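Conserved hypothetical protein TM1158 (Thermotoga maritima, PDB 1O1Y) is a putative type 1 glutamine amidotransferase that probably releases ammonia from the side-chain amide of glutamine for transfer to an acceptor. Local coordinates at residues G102-L110 and F174-Q183. Sequence-based numbering, arbitrary orientation.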
loop_
_atom_site.group_PDB
_atom_site.type_symbol
_atom_site.label_atom_id
_atom_site.label_comp_id
_atom_site.label_asym_id
_atom_site.label_seq_id
_atom_site.Cartn_x
_atom_site.Cartn_y
_atom_site.Cartn_z
ATOM N N GLY A 102 -4.498 -2.024 -3.062
ATOM C CA GLY A 102 -5.193 -1.174 -2.118
ATOM C C GLY A 102 -5.400 0.228 -2.629
ATOM O O GLY A 102 -6.451 0.809 -2.389
ATOM N N SER A 103 -4.375 0.811 -3.271
ATOM C CA SER A 103 -4.493 2.162 -3.808
ATOM C C SER A 103 -5.478 2.191 -4.977
ATOM O O SER A 103 -6.214 3.166 -5.147
ATOM C CB SER A 103 -3.124 2.733 -4.258
ATOM O OG SER A 103 -2.581 2.042 -5.398
ATOM N N GLN A 104 -5.467 1.153 -5.797
ATOM C CA GLN A 104 -6.361 1.058 -6.954
ATOM C C GLN A 104 -7.803 0.861 -6.506
ATOM O O GLN A 104 -8.724 1.458 -7.053
ATOM C CB GLN A 104 -5.917 -0.117 -7.818
ATOM C CG GLN A 104 -4.599 0.173 -8.472
ATOM C CD GLN A 104 -3.914 -1.031 -9.005
ATOM O OE1 GLN A 104 -4.435 -2.157 -8.969
ATOM N NE2 GLN A 104 -2.720 -0.813 -9.513
HETATM N N MSE A 105 -8.010 0.068 -5.457
HETATM C CA MSE A 105 -9.357 -0.133 -4.911
HETATM C C MSE A 105 -9.895 1.155 -4.322
HETATM O O MSE A 105 -11.075 1.469 -4.475
HETATM C CB MSE A 105 -9.353 -1.253 -3.863
HETATM C CG MSE A 105 -9.072 -2.616 -4.509
HETATM SE SE MSE A 105 -8.990 -4.046 -3.215
HETATM C CE MSE A 105 -10.829 -4.076 -2.678
ATOM N N LEU A 106 -9.037 1.909 -3.655
ATOM C CA LEU A 106 -9.439 3.203 -3.122
ATOM C C LEU A 106 -9.816 4.158 -4.265
ATOM O O LEU A 106 -10.839 4.850 -4.205
ATOM C CB LEU A 106 -8.316 3.825 -2.268
ATOM C CG LEU A 106 -8.589 5.242 -1.719
ATOM C CD1 LEU A 106 -9.791 5.311 -0.797
ATOM C CD2 LEU A 106 -7.334 5.779 -0.995
ATOM N N ALA A 107 -8.983 4.230 -5.295
ATOM C CA ALA A 107 -9.270 5.077 -6.461
ATOM C C ALA A 107 -10.617 4.750 -7.092
ATOM O O ALA A 107 -11.381 5.626 -7.454
ATOM C CB ALA A 107 -8.190 4.941 -7.491
ATOM N N LYS A 108 -10.904 3.463 -7.237
ATOM C CA LYS A 108 -12.180 3.015 -7.772
ATOM C C LYS A 108 -13.377 3.487 -6.919
ATOM O O LYS A 108 -14.370 3.943 -7.445
ATOM C CB LYS A 108 -12.181 1.469 -7.914
ATOM C CG LYS A 108 -13.507 0.913 -8.350
ATOM C CD LYS A 108 -13.424 -0.618 -8.545
ATOM C CE LYS A 108 -14.808 -1.263 -8.483
ATOM N NZ LYS A 108 -14.846 -2.756 -8.727
ATOM N N VAL A 109 -13.279 3.335 -5.605
ATOM C CA VAL A 109 -14.350 3.764 -4.713
ATOM C C VAL A 109 -14.597 5.275 -4.859
ATOM O O VAL A 109 -15.749 5.752 -4.788
ATOM C CB VAL A 109 -14.073 3.337 -3.275
ATOM C CG1 VAL A 109 -15.043 3.985 -2.328
ATOM C CG2 VAL A 109 -14.156 1.819 -3.151
ATOM N N LEU A 110 -13.521 6.020 -5.124
ATOM C CA LEU A 110 -13.577 7.479 -5.294
ATOM C C LEU A 110 -13.906 7.851 -6.750
ATOM O O LEU A 110 -13.800 9.020 -7.160
ATOM C CB LEU A 110 -12.234 8.073 -4.876
ATOM C CG LEU A 110 -11.950 7.941 -3.372
ATOM C CD1 LEU A 110 -10.575 8.499 -3.096
ATOM C CD2 LEU A 110 -12.985 8.670 -2.561
ATOM N N PHE A 174 -1.799 9.373 -3.950
ATOM C CA PHE A 174 -2.773 10.420 -3.777
ATOM C C PHE A 174 -3.327 10.391 -2.378
ATOM O O PHE A 174 -3.190 9.422 -1.674
ATOM C CB PHE A 174 -3.896 10.324 -4.821
ATOM C CG PHE A 174 -4.755 9.092 -4.679
ATOM C CD1 PHE A 174 -4.405 7.898 -5.303
ATOM C CD2 PHE A 174 -5.892 9.123 -3.884
ATOM C CE1 PHE A 174 -5.202 6.776 -5.155
ATOM C CE2 PHE A 174 -6.712 7.984 -3.753
ATOM C CZ PHE A 174 -6.354 6.812 -4.380
ATOM N N VAL A 175 -3.958 11.493 -2.010
ATOM C CA VAL A 175 -4.612 11.639 -0.726
ATOM C C VAL A 175 -6.021 12.233 -0.949
ATOM O O VAL A 175 -6.250 13.087 -1.828
ATOM C CB VAL A 175 -3.815 12.574 0.231
ATOM C CG1 VAL A 175 -4.609 12.897 1.495
ATOM C CG2 VAL A 175 -2.478 11.994 0.567
ATOM N N TYR A 176 -6.957 11.738 -0.166
ATOM C CA TYR A 176 -8.340 12.223 -0.129
ATOM C C TYR A 176 -8.765 12.169 1.322
ATOM O O TYR A 176 -8.983 11.105 1.859
ATOM C CB TYR A 176 -9.244 11.329 -0.983
ATOM C CG TYR A 176 -10.721 11.671 -0.891
ATOM C CD1 TYR A 176 -11.256 12.713 -1.603
ATOM C CD2 TYR A 176 -11.557 10.964 -0.047
ATOM C CE1 TYR A 176 -12.606 13.033 -1.471
ATOM C CE2 TYR A 176 -12.894 11.273 0.064
ATOM C CZ TYR A 176 -13.403 12.309 -0.647
ATOM O OH TYR A 176 -14.741 12.632 -0.534
ATOM N N GLY A 177 -8.826 13.321 1.971
ATOM C CA GLY A 177 -9.185 13.392 3.386
ATOM C C GLY A 177 -8.099 12.711 4.190
ATOM O O GLY A 177 -6.915 13.013 4.038
ATOM N N LYS A 178 -8.506 11.724 4.993
ATOM C CA LYS A 178 -7.578 10.886 5.740
ATOM C C LYS A 178 -7.219 9.572 5.063
ATOM O O LYS A 178 -6.564 8.707 5.674
ATOM C CB LYS A 178 -8.157 10.652 7.114
ATOM C CG LYS A 178 -8.236 11.979 7.873
ATOM C CD LYS A 178 -9.347 11.993 8.895
ATOM C CE LYS A 178 -8.993 11.334 10.201
ATOM N NZ LYS A 178 -10.040 11.646 11.280
ATOM N N ALA A 179 -7.611 9.435 3.801
ATOM C CA ALA A 179 -7.294 8.249 3.010
ATOM C C ALA A 179 -6.175 8.517 2.029
ATOM O O ALA A 179 -6.157 9.536 1.334
ATOM C CB ALA A 179 -8.528 7.756 2.256
ATOM N N VAL A 180 -5.248 7.583 2.015
ATOM C CA VAL A 180 -4.022 7.676 1.251
ATOM C C VAL A 180 -3.925 6.465 0.378
ATOM O O VAL A 180 -4.162 5.354 0.824
ATOM C CB VAL A 180 -2.806 7.747 2.210
ATOM C CG1 VAL A 180 -1.466 7.737 1.440
ATOM C CG2 VAL A 180 -2.913 8.947 3.160
ATOM N N GLY A 181 -3.579 6.650 -0.881
ATOM C CA GLY A 181 -3.261 5.543 -1.765
ATOM C C GLY A 181 -1.862 5.677 -2.309
ATOM O O GLY A 181 -1.517 6.702 -2.853
ATOM N N LEU A 182 -1.063 4.623 -2.175
ATOM C CA LEU A 182 0.293 4.576 -2.748
ATOM C C LEU A 182 0.388 3.376 -3.645
ATOM O O LEU A 182 0.091 2.285 -3.229
ATOM C CB LEU A 182 1.350 4.479 -1.633
ATOM C CG LEU A 182 1.447 5.573 -0.602
ATOM C CD1 LEU A 182 2.600 5.272 0.388
ATOM C CD2 LEU A 182 1.616 6.921 -1.253
ATOM N N GLN A 183 0.792 3.574 -4.892
ATOM C CA GLN A 183 0.955 2.463 -5.809
ATOM C C GLN A 183 2.144 1.559 -5.397
ATOM O O GLN A 183 2.145 0.325 -5.606
ATOM C CB GLN A 183 1.141 3.008 -7.218
ATOM C CG GLN A 183 1.402 1.949 -8.259
ATOM C CD GLN A 183 0.164 1.109 -8.500
ATOM O OE1 GLN A 183 -0.753 1.569 -9.184
ATOM N NE2 GLN A 183 0.128 -0.110 -7.939
#
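L106 packs against F174. CD2 of L106 lies 3.6 Å from CE2 of F174, meeting the ring obliquely. The same L106 methyl reaches CB of A179 at 4.0 Å. With chi1 at 176°, CG of L106 turns opposite the backbone N, and its methyls face the strands. Just past the helix, L110 sets CD2 over one face of the Y176 ring. In this CH-pi contact CD2 of L110 lies 3.9 Å from the Y176 ring centroid.

Close backbone packing is found at S103 and G181, whose CA atoms are 4.1 Å apart. A CB at G181 would probably crowd CE1 of F174; the G181 CA lies over one ring face, toward its rim. The carbonyl O of S103 sits at the edge of that ring, near its plane.

The strands 173-176 and 179-182 form a hairpin closed by a type II' turn from Y176 to A179. They belong to the central mixed sheet of the flavodoxin-like fold, and helix 102-109 lies against them. This helix follows the modified cysteine at position 100, consistent with the nucleophile elbow of type 1 glutamine amidotransferases. S103 OG is hydrogen-bonded to the backbone O of that residue.

The polar contact is one side-chain hydrogen bond. Q104 NE2 donates to Q183 OE1 at 3.1 Å, with an N-H...O angle of 153°. The donor lies in the carbonyl plane of Q183, on a lone pair, and the two amide planes are 60° apart. A leucine in place of Q104 would probably leave Q183 OE1 without this donor and its amide freer to turn. A sulfate ion, probably from the crystallisation liquor, lies about 4 Å from the Q104 side chain.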